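Local structure of exopolygalacturonase (Yersinia enterocolitica, 2UVF) at residues V43-Y48 against V339-L344; V189-G194 against L209-G214; G369-T374 against N395-T400; N456-T461 against V480-N485. The protein probably hydrolyses polygalacturonic acid in exo fashion, from a chain end, in the bacterial periplasm, as a family 28 glycoside hydrolase built on a beta-helix. All coordinates share one frame; numbering follows the deposited sequence.

Contact 1: residues V43-Y48 against V339-L344; sequences VPTLAY and VENVYL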
loop_
_atom_site.group_PDB
_atom_site.type_symbol
_atom_site.label_atom_id
_atom_site.label_comp_id
_atom_site.label_asym_id
_atom_site.label_seq_id
_atom_site.Cartn_x
_atom_site.Cartn_y
_atom_site.Cartn_z
ATOM N N VAL A 43 -6.009 -15.010 12.111
ATOM C CA VAL A 43 -6.393 -15.029 10.707
ATOM C C VAL A 43 -6.715 -13.578 10.349
ATOM O O VAL A 43 -7.549 -12.957 11.020
ATOM C CB VAL A 43 -7.628 -15.931 10.438
ATOM C CG1 VAL A 43 -7.911 -16.039 8.941
ATOM C CG2 VAL A 43 -7.418 -17.316 11.035
ATOM N N PRO A 44 -6.004 -13.009 9.351
ATOM C CA PRO A 44 -6.401 -11.705 8.818
ATOM C C PRO A 44 -7.814 -11.772 8.241
ATOM O O PRO A 44 -8.244 -12.830 7.768
ATOM C CB PRO A 44 -5.365 -11.443 7.704
ATOM C CG PRO A 44 -4.191 -12.297 8.075
ATOM C CD PRO A 44 -4.786 -13.525 8.700
ATOM N N THR A 45 -8.517 -10.640 8.301
ATOM C CA THR A 45 -9.904 -10.492 7.818
ATOM C C THR A 45 -10.200 -11.159 6.471
ATOM O O THR A 45 -9.599 -10.828 5.440
ATOM C CB THR A 45 -10.276 -8.992 7.765
ATOM O OG1 THR A 45 -10.439 -8.505 9.104
ATOM C CG2 THR A 45 -11.544 -8.749 6.946
ATOM N N LEU A 46 -11.148 -12.096 6.507
ATOM C CA LEU A 46 -11.600 -12.854 5.343
ATOM C C LEU A 46 -10.479 -13.630 4.628
ATOM O O LEU A 46 -10.662 -14.104 3.492
ATOM C CB LEU A 46 -12.379 -11.955 4.375
ATOM C CG LEU A 46 -13.806 -11.578 4.794
ATOM C CD1 LEU A 46 -14.268 -10.376 4.044
ATOM C CD2 LEU A 46 -14.767 -12.741 4.564
ATOM N N ALA A 47 -9.337 -13.764 5.309
ATOM C CA ALA A 47 -8.163 -14.453 4.775
ATOM C C ALA A 47 -8.325 -15.983 4.788
ATOM O O ALA A 47 -7.380 -16.730 5.070
ATOM C CB ALA A 47 -6.900 -14.028 5.548
ATOM N N TYR A 48 -9.537 -16.443 4.489
ATOM C CA TYR A 48 -9.829 -17.874 4.487
ATOM C C TYR A 48 -10.841 -18.272 3.419
ATOM O O TYR A 48 -11.473 -17.425 2.776
ATOM C CB TYR A 48 -10.244 -18.364 5.879
ATOM C CG TYR A 48 -11.546 -17.795 6.374
ATOM C CD1 TYR A 48 -12.756 -18.409 6.063
ATOM C CD2 TYR A 48 -11.568 -16.657 7.162
ATOM C CE1 TYR A 48 -13.951 -17.899 6.510
ATOM C CE2 TYR A 48 -12.763 -16.141 7.624
ATOM C CZ TYR A 48 -13.953 -16.769 7.291
ATOM O OH TYR A 48 -15.145 -16.256 7.737
ATOM N N VAL A 339 -16.733 -0.010 3.012
ATOM C CA VAL A 339 -16.758 -1.464 3.178
ATOM C C VAL A 339 -16.273 -1.928 4.553
ATOM O O VAL A 339 -15.240 -1.475 5.067
ATOM C CB VAL A 339 -16.025 -2.221 2.019
ATOM C CG1 VAL A 339 -16.255 -3.719 2.115
ATOM C CG2 VAL A 339 -16.503 -1.728 0.664
ATOM N N GLU A 340 -17.062 -2.822 5.150
ATOM C CA GLU A 340 -16.713 -3.469 6.399
ATOM C C GLU A 340 -16.267 -4.888 6.069
ATOM O O GLU A 340 -17.094 -5.693 5.625
ATOM C CB GLU A 340 -17.928 -3.501 7.331
ATOM C CG GLU A 340 -17.649 -4.095 8.695
ATOM C CD GLU A 340 -16.940 -3.119 9.604
ATOM O OE1 GLU A 340 -17.001 -1.898 9.314
ATOM O OE2 GLU A 340 -16.324 -3.569 10.605
ATOM N N ASN A 341 -14.964 -5.166 6.261
ATOM C CA ASN A 341 -14.283 -6.437 5.873
ATOM C C ASN A 341 -13.934 -6.593 4.388
ATOM O O ASN A 341 -14.745 -7.075 3.610
ATOM C CB ASN A 341 -15.029 -7.702 6.345
ATOM C CG ASN A 341 -15.439 -7.654 7.809
ATOM O OD1 ASN A 341 -16.501 -8.150 8.174
ATOM N ND2 ASN A 341 -14.612 -7.075 8.640
ATOM N N VAL A 342 -12.717 -6.219 3.998
ATOM C CA VAL A 342 -12.244 -6.430 2.613
ATOM C C VAL A 342 -11.073 -7.422 2.563
ATOM O O VAL A 342 -10.255 -7.476 3.479
ATOM C CB VAL A 342 -11.809 -5.123 1.946
ATOM C CG1 VAL A 342 -11.472 -5.357 0.474
ATOM C CG2 VAL A 342 -12.893 -4.086 2.065
ATOM N N TYR A 343 -11.010 -8.226 1.505
ATOM C CA TYR A 343 -9.873 -9.115 1.299
ATOM C C TYR A 343 -9.480 -9.123 -0.163
ATOM O O TYR A 343 -10.194 -9.684 -1.006
ATOM C CB TYR A 343 -10.152 -10.545 1.798
ATOM C CG TYR A 343 -8.974 -11.544 1.664
ATOM C CD1 TYR A 343 -7.868 -11.479 2.515
ATOM C CD2 TYR A 343 -9.014 -12.586 0.732
ATOM C CE1 TYR A 343 -6.801 -12.404 2.410
ATOM C CE2 TYR A 343 -7.960 -13.511 0.620
ATOM C CZ TYR A 343 -6.860 -13.416 1.462
ATOM O OH TYR A 343 -5.810 -14.330 1.355
ATOM N N LEU A 344 -8.315 -8.528 -0.430
ATOM C CA LEU A 344 -7.682 -8.513 -1.763
ATOM C C LEU A 344 -6.517 -9.498 -1.758
ATOM O O LEU A 344 -5.746 -9.518 -0.807
ATOM C CB LEU A 344 -7.217 -7.081 -2.091
ATOM C CG LEU A 344 -8.257 -5.986 -1.757
ATOM C CD1 LEU A 344 -7.651 -4.566 -1.866
ATOM C CD2 LEU A 344 -9.556 -6.116 -2.604
#
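A first torsion that sets CG of Tyr-343 anti to its backbone N (chi1 -178°) carries the phenol ring beneath Leu-46 and Ala-47. These two lie in a type II beta turn running from Pro-44 to Ala-47, in a loop within the fibronectin type III range, and the turn rests against a corner of the parallel beta-helix. The ring presents one face to the turn. Ala-47 CA makes a CH-pi contact 3.8 Å from the ring centroid of Tyr-343, and Leu-46 O lies above the same face, toward the rim. A residue as small as alanine suits this place because its backbone can come right down on the ring. Leu-46 O is in addition hydrogen-bonded to Arg-262, while the hydroxyl of Tyr-343 finds its partner in Asn-368, which ties down the far end of the ring. At the root of the side chain, Leu-46 CB packs on Tyr-343 CB at 3.7 Å. Val-54 and Val-366 also pack on this tyrosine. At the corner, Asn-341 has a positive phi (78°), a conformation that asparagine tolerates better than most residues. Thr-45 and Leu-46 both cross its side chain at about a right angle. The methyl CG2 of Thr-45 sits 3.7 Å from Asn-341 CB, and Leu-46 CD1 reaches the same CB at 3.6 Å.

Contact 2: residues V189-G194 against L209-G214; sequences VEIPAG and LNLQAG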
loop_
_atom_site.group_PDB
_atom_site.type_symbol
_atom_site.label_atom_id
_atom_site.label_comp_id
_atom_site.label_asym_id
_atom_site.label_seq_id
_atom_site.Cartn_x
_atom_site.Cartn_y
_atom_site.Cartn_z
ATOM N N VAL A 189 -17.807 -15.092 -8.008
ATOM C CA VAL A 189 -17.871 -14.827 -9.445
ATOM C C VAL A 189 -16.499 -15.138 -10.057
ATOM O O VAL A 189 -15.494 -14.609 -9.598
ATOM C CB VAL A 189 -18.294 -13.360 -9.734
ATOM C CG1 VAL A 189 -18.410 -13.091 -11.232
ATOM C CG2 VAL A 189 -19.594 -13.043 -9.048
ATOM N N GLU A 190 -16.466 -16.009 -11.068
ATOM C CA GLU A 190 -15.231 -16.403 -11.744
ATOM C C GLU A 190 -15.085 -15.716 -13.098
ATOM O O GLU A 190 -16.010 -15.742 -13.908
ATOM C CB GLU A 190 -15.153 -17.927 -11.972
ATOM C CG GLU A 190 -15.652 -18.814 -10.833
ATOM C CD GLU A 190 -14.583 -19.186 -9.808
ATOM O OE1 GLU A 190 -13.573 -18.459 -9.683
ATOM O OE2 GLU A 190 -14.768 -20.219 -9.119
ATOM N N ILE A 191 -13.918 -15.109 -13.329
ATOM C CA ILE A 191 -13.490 -14.658 -14.661
ATOM C C ILE A 191 -12.340 -15.579 -15.112
ATOM O O ILE A 191 -11.175 -15.331 -14.754
ATOM C CB ILE A 191 -13.004 -13.178 -14.643
ATOM C CG1 ILE A 191 -14.125 -12.231 -14.169
ATOM C CG2 ILE A 191 -12.448 -12.764 -16.013
ATOM C CD1 ILE A 191 -13.672 -10.865 -13.761
ATOM N N PRO A 192 -12.657 -16.663 -15.861
ATOM C CA PRO A 192 -11.655 -17.601 -16.389
ATOM C C PRO A 192 -10.596 -16.985 -17.317
ATOM O O PRO A 192 -10.686 -15.808 -17.667
ATOM C CB PRO A 192 -12.517 -18.623 -17.168
ATOM C CG PRO A 192 -13.803 -17.924 -17.451
ATOM C CD PRO A 192 -14.025 -17.081 -16.236
ATOM N N ALA A 193 -9.609 -17.794 -17.722
ATOM C CA ALA A 193 -8.615 -17.382 -18.725
ATOM C C ALA A 193 -9.268 -16.683 -19.922
ATOM O O ALA A 193 -10.360 -17.059 -20.356
ATOM C CB ALA A 193 -7.766 -18.576 -19.188
ATOM N N GLY A 194 -8.591 -15.657 -20.433
ATOM C CA GLY A 194 -9.099 -14.845 -21.533
ATOM C C GLY A 194 -9.048 -13.362 -21.213
ATOM O O GLY A 194 -8.998 -12.970 -20.047
ATOM N N LEU A 209 -14.998 -11.910 -5.945
ATOM C CA LEU A 209 -14.707 -11.887 -7.363
ATOM C C LEU A 209 -13.321 -12.479 -7.515
ATOM O O LEU A 209 -12.347 -11.958 -6.976
ATOM C CB LEU A 209 -14.784 -10.466 -7.926
ATOM C CG LEU A 209 -14.344 -10.189 -9.363
ATOM C CD1 LEU A 209 -15.266 -10.844 -10.393
ATOM C CD2 LEU A 209 -14.264 -8.689 -9.591
ATOM N N ASN A 210 -13.253 -13.581 -8.245
ATOM C CA ASN A 210 -12.041 -14.333 -8.439
ATOM C C ASN A 210 -11.604 -14.268 -9.896
ATOM O O ASN A 210 -12.300 -14.758 -10.790
ATOM C CB ASN A 210 -12.269 -15.792 -8.022
ATOM C CG ASN A 210 -10.993 -16.604 -8.031
ATOM O OD1 ASN A 210 -10.085 -16.353 -7.228
ATOM N ND2 ASN A 210 -10.909 -17.588 -8.942
ATOM N N LEU A 211 -10.439 -13.660 -10.113
ATOM C CA LEU A 211 -9.779 -13.663 -11.396
ATOM C C LEU A 211 -8.800 -14.847 -11.437
ATOM O O LEU A 211 -7.822 -14.882 -10.690
ATOM C CB LEU A 211 -9.069 -12.317 -11.622
ATOM C CG LEU A 211 -9.944 -11.065 -11.507
ATOM C CD1 LEU A 211 -9.561 -10.220 -10.291
ATOM C CD2 LEU A 211 -9.825 -10.255 -12.778
ATOM N N GLN A 212 -9.083 -15.820 -12.301
ATOM C CA GLN A 212 -8.344 -17.082 -12.344
ATOM C C GLN A 212 -7.062 -16.954 -13.150
ATOM O O GLN A 212 -6.864 -15.979 -13.873
ATOM C CB GLN A 212 -9.204 -18.178 -12.991
ATOM C CG GLN A 212 -10.408 -18.641 -12.180
ATOM C CD GLN A 212 -11.204 -19.724 -12.906
ATOM O OE1 GLN A 212 -11.532 -19.585 -14.081
ATOM N NE2 GLN A 212 -11.500 -20.809 -12.212
ATOM N N ALA A 213 -6.201 -17.959 -13.038
ATOM C CA ALA A 213 -4.967 -18.009 -13.829
ATOM C C ALA A 213 -5.248 -17.788 -15.320
ATOM O O ALA A 213 -6.026 -18.525 -15.952
ATOM C CB ALA A 213 -4.254 -19.315 -13.604
ATOM N N GLY A 214 -4.633 -16.753 -15.873
ATOM C CA GLY A 214 -4.803 -16.435 -17.286
ATOM C C GLY A 214 -5.873 -15.409 -17.607
ATOM O O GLY A 214 -5.951 -14.956 -18.741
HETATM O O HOH W 1 -9.989 -20.400 -16.364
#
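Val-189, Glu-190 and Ile-191 pair in parallel with Leu-209, Asn-210 and Leu-211, two adjoining strands of the right-handed beta-helix expected for this family. The tight part is the apolar face. Ile-191 CD1 lies 3.7 Å from Leu-209 CD1 and 4.0 Å from Leu-211 CD2. Branched aliphatic residues fill this buried face; Ile-191 also packs on Ala-215, and Leu-211 on Leu-217. Nearly straight backbone bonds hold the strands in step: Asn-210 N gives to Val-189 O at 2.8 Å, and Ile-191 N to Asn-210 O at 3.0 Å. Beyond Pro-192, past the regular strand, the contact becomes looser and more exposed. Here a water accepts from Ala-193 N and donates to Gln-212 OE1, linking the two segments. Gly-194 N still reaches Gly-214 O at 3.2 Å, but from above the carbonyl plane; both glycines adopt backbone angles that suit no side chain. On the other face Glu-190, bent at chi2 (-89°), accepts from Asn-210 ND2 at OE1 (2.9 Å, N-H...O angle 143°), tilted from the amide plane, while Asn-210 OD1 pairs with Thr-264. An amide donor beside this buried carboxylate would probably ease the cost of burying its charge.

Contact 3: residues G369-T374 against N395-T400; sequences GLIHQT and NNFFDT. With SO4 (sulfate ion), chain G.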
loop_
_atom_site.group_PDB
_atom_site.type_symbol
_atom_site.label_atom_id
_atom_site.label_comp_id
_atom_site.label_asym_id
_atom_site.label_seq_id
_atom_site.Cartn_x
_atom_site.Cartn_y
_atom_site.Cartn_z
ATOM N N GLY A 369 -0.499 -10.436 -1.073
ATOM C CA GLY A 369 0.184 -11.012 -2.219
ATOM C C GLY A 369 -0.236 -10.459 -3.552
ATOM O O GLY A 369 -0.279 -11.186 -4.565
ATOM N N LEU A 370 -0.554 -9.172 -3.568
ATOM C CA LEU A 370 -0.878 -8.508 -4.824
ATOM C C LEU A 370 0.425 -8.155 -5.532
ATOM O O LEU A 370 1.470 -7.989 -4.900
ATOM C CB LEU A 370 -1.742 -7.258 -4.592
ATOM C CG LEU A 370 -2.933 -7.309 -3.614
ATOM C CD1 LEU A 370 -3.598 -5.901 -3.494
ATOM C CD2 LEU A 370 -3.968 -8.318 -4.011
ATOM N N ILE A 371 0.366 -8.076 -6.851
ATOM C CA ILE A 371 1.517 -7.699 -7.646
ATOM C C ILE A 371 1.127 -6.410 -8.388
ATOM O O ILE A 371 0.229 -6.432 -9.211
ATOM C CB ILE A 371 1.932 -8.894 -8.585
ATOM C CG1 ILE A 371 2.341 -10.123 -7.728
ATOM C CG2 ILE A 371 3.036 -8.501 -9.544
ATOM C CD1 ILE A 371 2.124 -11.454 -8.414
ATOM N N HIS A 372 1.766 -5.285 -8.043
ATOM C CA HIS A 372 1.468 -3.988 -8.667
ATOM C C HIS A 372 2.548 -3.706 -9.684
ATOM O O HIS A 372 3.700 -3.608 -9.329
ATOM C CB HIS A 372 1.418 -2.841 -7.614
ATOM C CG HIS A 372 0.701 -3.223 -6.361
ATOM N ND1 HIS A 372 -0.629 -2.929 -6.146
ATOM C CD2 HIS A 372 1.104 -3.946 -5.292
ATOM C CE1 HIS A 372 -1.007 -3.442 -4.985
ATOM N NE2 HIS A 372 0.026 -4.062 -4.445
ATOM N N GLN A 373 2.163 -3.595 -10.947
ATOM C CA GLN A 373 3.092 -3.318 -12.015
ATOM C C GLN A 373 2.539 -2.135 -12.829
ATOM O O GLN A 373 1.891 -2.309 -13.878
ATOM C CB GLN A 373 3.284 -4.573 -12.888
ATOM C CG GLN A 373 3.746 -5.866 -12.157
ATOM C CD GLN A 373 3.769 -7.068 -13.105
ATOM O OE1 GLN A 373 2.974 -7.143 -14.048
ATOM N NE2 GLN A 373 4.680 -7.994 -12.873
ATOM N N THR A 374 2.797 -0.927 -12.329
ATOM C CA THR A 374 2.160 0.278 -12.849
ATOM C C THR A 374 3.167 1.404 -13.035
ATOM O O THR A 374 2.777 2.553 -13.144
ATOM C CB THR A 374 1.000 0.770 -11.944
ATOM O OG1 THR A 374 1.514 1.267 -10.703
ATOM C CG2 THR A 374 0.015 -0.358 -11.635
ATOM N N ASN A 395 3.081 -9.556 1.864
ATOM C CA ASN A 395 3.460 -10.328 0.670
ATOM C C ASN A 395 3.253 -9.653 -0.672
ATOM O O ASN A 395 3.289 -10.314 -1.703
ATOM C CB ASN A 395 2.805 -11.719 0.667
ATOM C CG ASN A 395 3.251 -12.560 1.838
ATOM O OD1 ASN A 395 4.073 -12.122 2.675
ATOM N ND2 ASN A 395 2.678 -13.761 1.946
ATOM N N ASN A 396 3.066 -8.342 -0.657
ATOM C CA ASN A 396 2.855 -7.574 -1.888
ATOM C C ASN A 396 4.165 -7.347 -2.617
ATOM O O ASN A 396 5.198 -7.212 -1.998
ATOM C CB ASN A 396 2.194 -6.216 -1.572
ATOM C CG ASN A 396 0.666 -6.278 -1.484
ATOM O OD1 ASN A 396 -0.027 -5.386 -1.984
ATOM N ND2 ASN A 396 0.138 -7.309 -0.855
ATOM N N PHE A 397 4.124 -7.337 -3.940
ATOM C CA PHE A 397 5.212 -6.795 -4.749
ATOM C C PHE A 397 4.763 -5.407 -5.252
ATOM O O PHE A 397 3.678 -5.287 -5.791
ATOM C CB PHE A 397 5.528 -7.739 -5.923
ATOM C CG PHE A 397 6.539 -7.194 -6.925
ATOM C CD1 PHE A 397 7.897 -7.500 -6.818
ATOM C CD2 PHE A 397 6.119 -6.417 -8.007
ATOM C CE1 PHE A 397 8.807 -7.019 -7.743
ATOM C CE2 PHE A 397 7.029 -5.930 -8.935
ATOM C CZ PHE A 397 8.370 -6.231 -8.802
ATOM N N PHE A 398 5.585 -4.377 -5.054
ATOM C CA PHE A 398 5.245 -2.997 -5.502
ATOM C C PHE A 398 6.261 -2.501 -6.524
ATOM O O PHE A 398 7.445 -2.454 -6.240
ATOM C CB PHE A 398 5.177 -1.991 -4.342
ATOM C CG PHE A 398 4.013 -2.183 -3.420
ATOM C CD1 PHE A 398 2.793 -1.548 -3.664
ATOM C CD2 PHE A 398 4.135 -2.980 -2.285
ATOM C CE1 PHE A 398 1.703 -1.733 -2.792
ATOM C CE2 PHE A 398 3.073 -3.152 -1.419
ATOM C CZ PHE A 398 1.855 -2.533 -1.674
ATOM N N ASP A 399 5.771 -2.150 -7.718
ATOM C CA ASP A 399 6.523 -1.403 -8.740
ATOM C C ASP A 399 5.482 -0.438 -9.360
ATOM O O ASP A 399 4.686 -0.818 -10.234
ATOM C CB ASP A 399 7.122 -2.371 -9.787
ATOM C CG ASP A 399 8.198 -1.740 -10.625
ATOM O OD1 ASP A 399 9.258 -1.404 -10.062
ATOM O OD2 ASP A 399 8.000 -1.601 -11.864
ATOM N N THR A 400 5.459 0.796 -8.867
ATOM C CA THR A 400 4.287 1.651 -9.032
ATOM C C THR A 400 4.665 2.981 -9.684
ATOM O O THR A 400 5.813 3.391 -9.649
ATOM C CB THR A 400 3.579 1.880 -7.659
ATOM O OG1 THR A 400 4.500 2.470 -6.740
ATOM C CG2 THR A 400 3.073 0.570 -7.055
HETATM S S SO4 G . 6.631 -10.136 -10.145
HETATM O O1 SO4 G . 5.683 -11.104 -9.586
HETATM O O2 SO4 G . 7.688 -10.867 -10.839
HETATM O O3 SO4 G . 6.007 -9.204 -11.083
HETATM O O4 SO4 G . 7.180 -9.357 -9.046
#
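His-372 and Phe-398 lie side by side on one face of two neighbouring parallel strands of the beta-helix, 371-373 and 397-399, and their rings form an offset stack. The His-372 and Phe-398 ring centroids are 4.3 Å apart, the planes 5°. A first torsion of -42° lays the imidazole over the phenylalanine, and Thr-400 CG2 packs on the histidine CB. Among polar contacts, His-372 NE2 gives a straight bond of 2.8 Å to Asn-396 OD1 (178°), the acceptor lying in the ring plane although NE2 stands tilted from the carbonyl plane of Asn-396. Because ND2 of Asn-396 is bound to Phe-394 O, the amide is gripped at both ends; histidine suits the place by offering both a flat face and an N-H. Backbone bonds run from Phe-397 N to Leu-370 O (2.9 Å), from His-372 N to Phe-397 O (3.0 Å) and from Thr-374 N to Asp-399 O (2.8 Å). On the other face Ile-371 CG2 touches Phe-397 CD2 at 4.0 Å. A sulfate, probably from the crystallisation liquor, sits over the Phe-397 ring, hydrogen-bonded to Arg-288 and to Tyr-94 of helix 92-100, and weakly to NE2 of Gln-373, whose OE1 binds Arg-350. Asp-399 forms a salt bridge with Arg-432. Ile-383 of strand 383-386 packs on His-372 and Phe-398, Phe-431 of strand 430-431 meets the Phe-398 ring, and strand 348-350 adjoins Ile-371 and Gln-373.

Contact 4: residues N456-T461 against V480-N485; sequences NVMYLT and VTFRNN
The Phe-482 ring meets the methyl of Met-458 obliquely, CE lying 3.9 Å from Phe-482 CZ, and has the amide end of Asn-485 over the centre of one face. The methionine and phenylalanine side chains approach from opposite directions. A bend at chi2 (73°) directs the terminal methyl toward the ring, and the flexible, apolar chain of methionine suits this buried place, where it also packs on Phe-431 and Met-487. In the second flat pair, Asn-456 and Asn-485, the side chains run side by side, pointing the same way, with amide planes 33° apart. The Asn-456 amide is fixed at both ends, ND2 giving to Leu-426 O and OD1 accepting from Asn-429 ND2. Along the backbone, Asn-485 CA makes a CA-H...O contact of 3.3 Å with Asn-456 O, where the chain has just turned its corner at Asn-484. That residue has a positive phi (51°), readily adopted by asparagine, and binds Asn-526. Beyond the corner the strands continue their pairing, Asn-456 and Met-458 bonding to Ala-486. The succession of Asn-429, Asn-456 and Asn-485 on neighbouring coils is consistent with the asparagine stacking at turns known from parallel beta-helices of the pectate lyase-like class.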
loop_
_atom_site.group_PDB
_atom_site.type_symbol
_atom_site.label_atom_id
_atom_site.label_comp_id
_atom_site.label_asym_id
_atom_site.label_seq_id
_atom_site.Cartn_x
_atom_site.Cartn_y
_atom_site.Cartn_z
ATOM N N ASN A 456 10.163 -5.563 5.910
ATOM C CA ASN A 456 9.950 -5.248 4.521
ATOM C C ASN A 456 11.324 -5.044 3.892
ATOM O O ASN A 456 12.300 -4.694 4.564
ATOM C CB ASN A 456 9.114 -3.946 4.328
ATOM C CG ASN A 456 7.696 -4.031 4.892
ATOM O OD1 ASN A 456 6.821 -4.689 4.336
ATOM N ND2 ASN A 456 7.459 -3.329 5.981
ATOM N N VAL A 457 11.386 -5.238 2.585
ATOM C CA VAL A 457 12.593 -4.961 1.812
ATOM C C VAL A 457 12.261 -3.932 0.713
ATOM O O VAL A 457 11.223 -4.037 0.062
ATOM C CB VAL A 457 13.194 -6.294 1.237
ATOM C CG1 VAL A 457 13.927 -6.067 -0.032
ATOM C CG2 VAL A 457 14.111 -6.923 2.269
ATOM N N MET A 458 13.130 -2.933 0.542
ATOM C CA MET A 458 12.954 -1.919 -0.502
ATOM C C MET A 458 14.180 -1.886 -1.411
ATOM O O MET A 458 15.307 -1.754 -0.930
ATOM C CB MET A 458 12.764 -0.529 0.108
ATOM C CG MET A 458 11.527 -0.342 0.933
ATOM S SD MET A 458 11.588 -1.171 2.536
ATOM C CE MET A 458 10.141 -0.413 3.242
ATOM N N TYR A 459 13.947 -1.996 -2.714
ATOM C CA TYR A 459 15.017 -1.943 -3.699
ATOM C C TYR A 459 14.618 -1.007 -4.826
ATOM O O TYR A 459 13.645 -1.273 -5.499
ATOM C CB TYR A 459 15.310 -3.366 -4.225
ATOM C CG TYR A 459 16.334 -3.393 -5.327
ATOM C CD1 TYR A 459 17.636 -2.941 -5.112
ATOM C CD2 TYR A 459 16.005 -3.866 -6.589
ATOM C CE1 TYR A 459 18.587 -2.945 -6.158
ATOM C CE2 TYR A 459 16.943 -3.894 -7.626
ATOM C CZ TYR A 459 18.220 -3.439 -7.401
ATOM O OH TYR A 459 19.121 -3.443 -8.438
ATOM N N LEU A 460 15.348 0.100 -4.989
ATOM C CA LEU A 460 15.166 1.122 -6.062
ATOM C C LEU A 460 14.036 2.127 -5.822
ATOM O O LEU A 460 13.814 3.055 -6.640
ATOM C CB LEU A 460 15.028 0.514 -7.478
ATOM C CG LEU A 460 16.169 -0.352 -8.027
ATOM C CD1 LEU A 460 15.722 -0.969 -9.351
ATOM C CD2 LEU A 460 17.475 0.390 -8.183
ATOM N N THR A 461 13.338 1.952 -4.696
ATOM C CA THR A 461 12.233 2.849 -4.294
ATOM C C THR A 461 12.818 4.250 -4.089
ATOM O O THR A 461 14.005 4.361 -3.825
ATOM C CB THR A 461 11.581 2.341 -2.976
ATOM O OG1 THR A 461 11.737 0.917 -2.897
ATOM C CG2 THR A 461 10.090 2.709 -2.905
ATOM N N VAL A 480 3.776 6.502 14.319
ATOM C CA VAL A 480 4.208 5.814 13.099
ATOM C C VAL A 480 5.559 5.148 13.399
ATOM O O VAL A 480 6.496 5.820 13.834
ATOM C CB VAL A 480 4.323 6.819 11.898
ATOM C CG1 VAL A 480 5.112 6.223 10.748
ATOM C CG2 VAL A 480 2.938 7.286 11.414
ATOM N N THR A 481 5.628 3.827 13.205
ATOM C CA THR A 481 6.846 3.042 13.450
ATOM C C THR A 481 7.342 2.431 12.155
ATOM O O THR A 481 6.583 1.797 11.425
ATOM C CB THR A 481 6.659 1.920 14.537
ATOM O OG1 THR A 481 6.379 2.521 15.802
ATOM C CG2 THR A 481 7.926 1.073 14.696
ATOM N N PHE A 482 8.626 2.616 11.890
ATOM C CA PHE A 482 9.256 2.104 10.690
ATOM C C PHE A 482 10.503 1.344 11.129
ATOM O O PHE A 482 11.524 1.935 11.437
ATOM C CB PHE A 482 9.599 3.274 9.759
ATOM C CG PHE A 482 10.149 2.861 8.428
ATOM C CD1 PHE A 482 9.307 2.755 7.317
ATOM C CD2 PHE A 482 11.505 2.590 8.272
ATOM C CE1 PHE A 482 9.819 2.402 6.085
ATOM C CE2 PHE A 482 12.008 2.240 7.046
ATOM C CZ PHE A 482 11.162 2.142 5.949
ATOM N N ARG A 483 10.406 0.017 11.147
ATOM C CA ARG A 483 11.427 -0.808 11.798
ATOM C C ARG A 483 11.710 -2.127 11.083
ATOM O O ARG A 483 10.893 -2.608 10.321
ATOM C CB ARG A 483 11.040 -1.077 13.271
ATOM C CG ARG A 483 9.866 -1.995 13.466
ATOM C CD ARG A 483 9.753 -2.401 14.908
ATOM N NE ARG A 483 8.716 -3.398 15.138
ATOM C CZ ARG A 483 8.040 -3.537 16.283
ATOM N NH1 ARG A 483 8.271 -2.718 17.308
ATOM N NH2 ARG A 483 7.114 -4.477 16.390
ATOM N N ASN A 484 12.866 -2.724 11.372
ATOM C CA ASN A 484 13.170 -4.047 10.858
ATOM C C ASN A 484 12.949 -4.113 9.351
ATOM O O ASN A 484 12.337 -5.036 8.836
ATOM C CB ASN A 484 12.334 -5.095 11.569
ATOM C CG ASN A 484 12.654 -5.190 13.035
ATOM O OD1 ASN A 484 13.728 -4.778 13.475
ATOM N ND2 ASN A 484 11.722 -5.736 13.804
ATOM N N ASN A 485 13.464 -3.100 8.665
ATOM C CA ASN A 485 13.363 -2.987 7.214
ATOM C C ASN A 485 14.745 -2.863 6.641
ATOM O O ASN A 485 15.596 -2.181 7.213
ATOM C CB ASN A 485 12.571 -1.729 6.821
ATOM C CG ASN A 485 11.142 -1.773 7.278
ATOM O OD1 ASN A 485 10.617 -0.798 7.820
ATOM N ND2 ASN A 485 10.499 -2.888 7.071
#

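How the contacts relate
From the N terminus, the loop 43-48 comes first, but its partner 339-344 follows only 291 residues later, so contact 1 closes by far the longest loop and ties the fibronectin type III region to the beta-helix. Contact 2 opens and closes within that loop, pairing strands of two successive early coils. Contacts 3 and 4 then follow in series after contact 1, and each closes a loop of about one coil within the family 28 range. Contacts 1 and 3 touch directly, Leu-344 C lying 3.6 Å from Leu-370 CD2. Contacts 2 and 4, with centres about 33 Å apart, lie on opposite sides of the chain's centre.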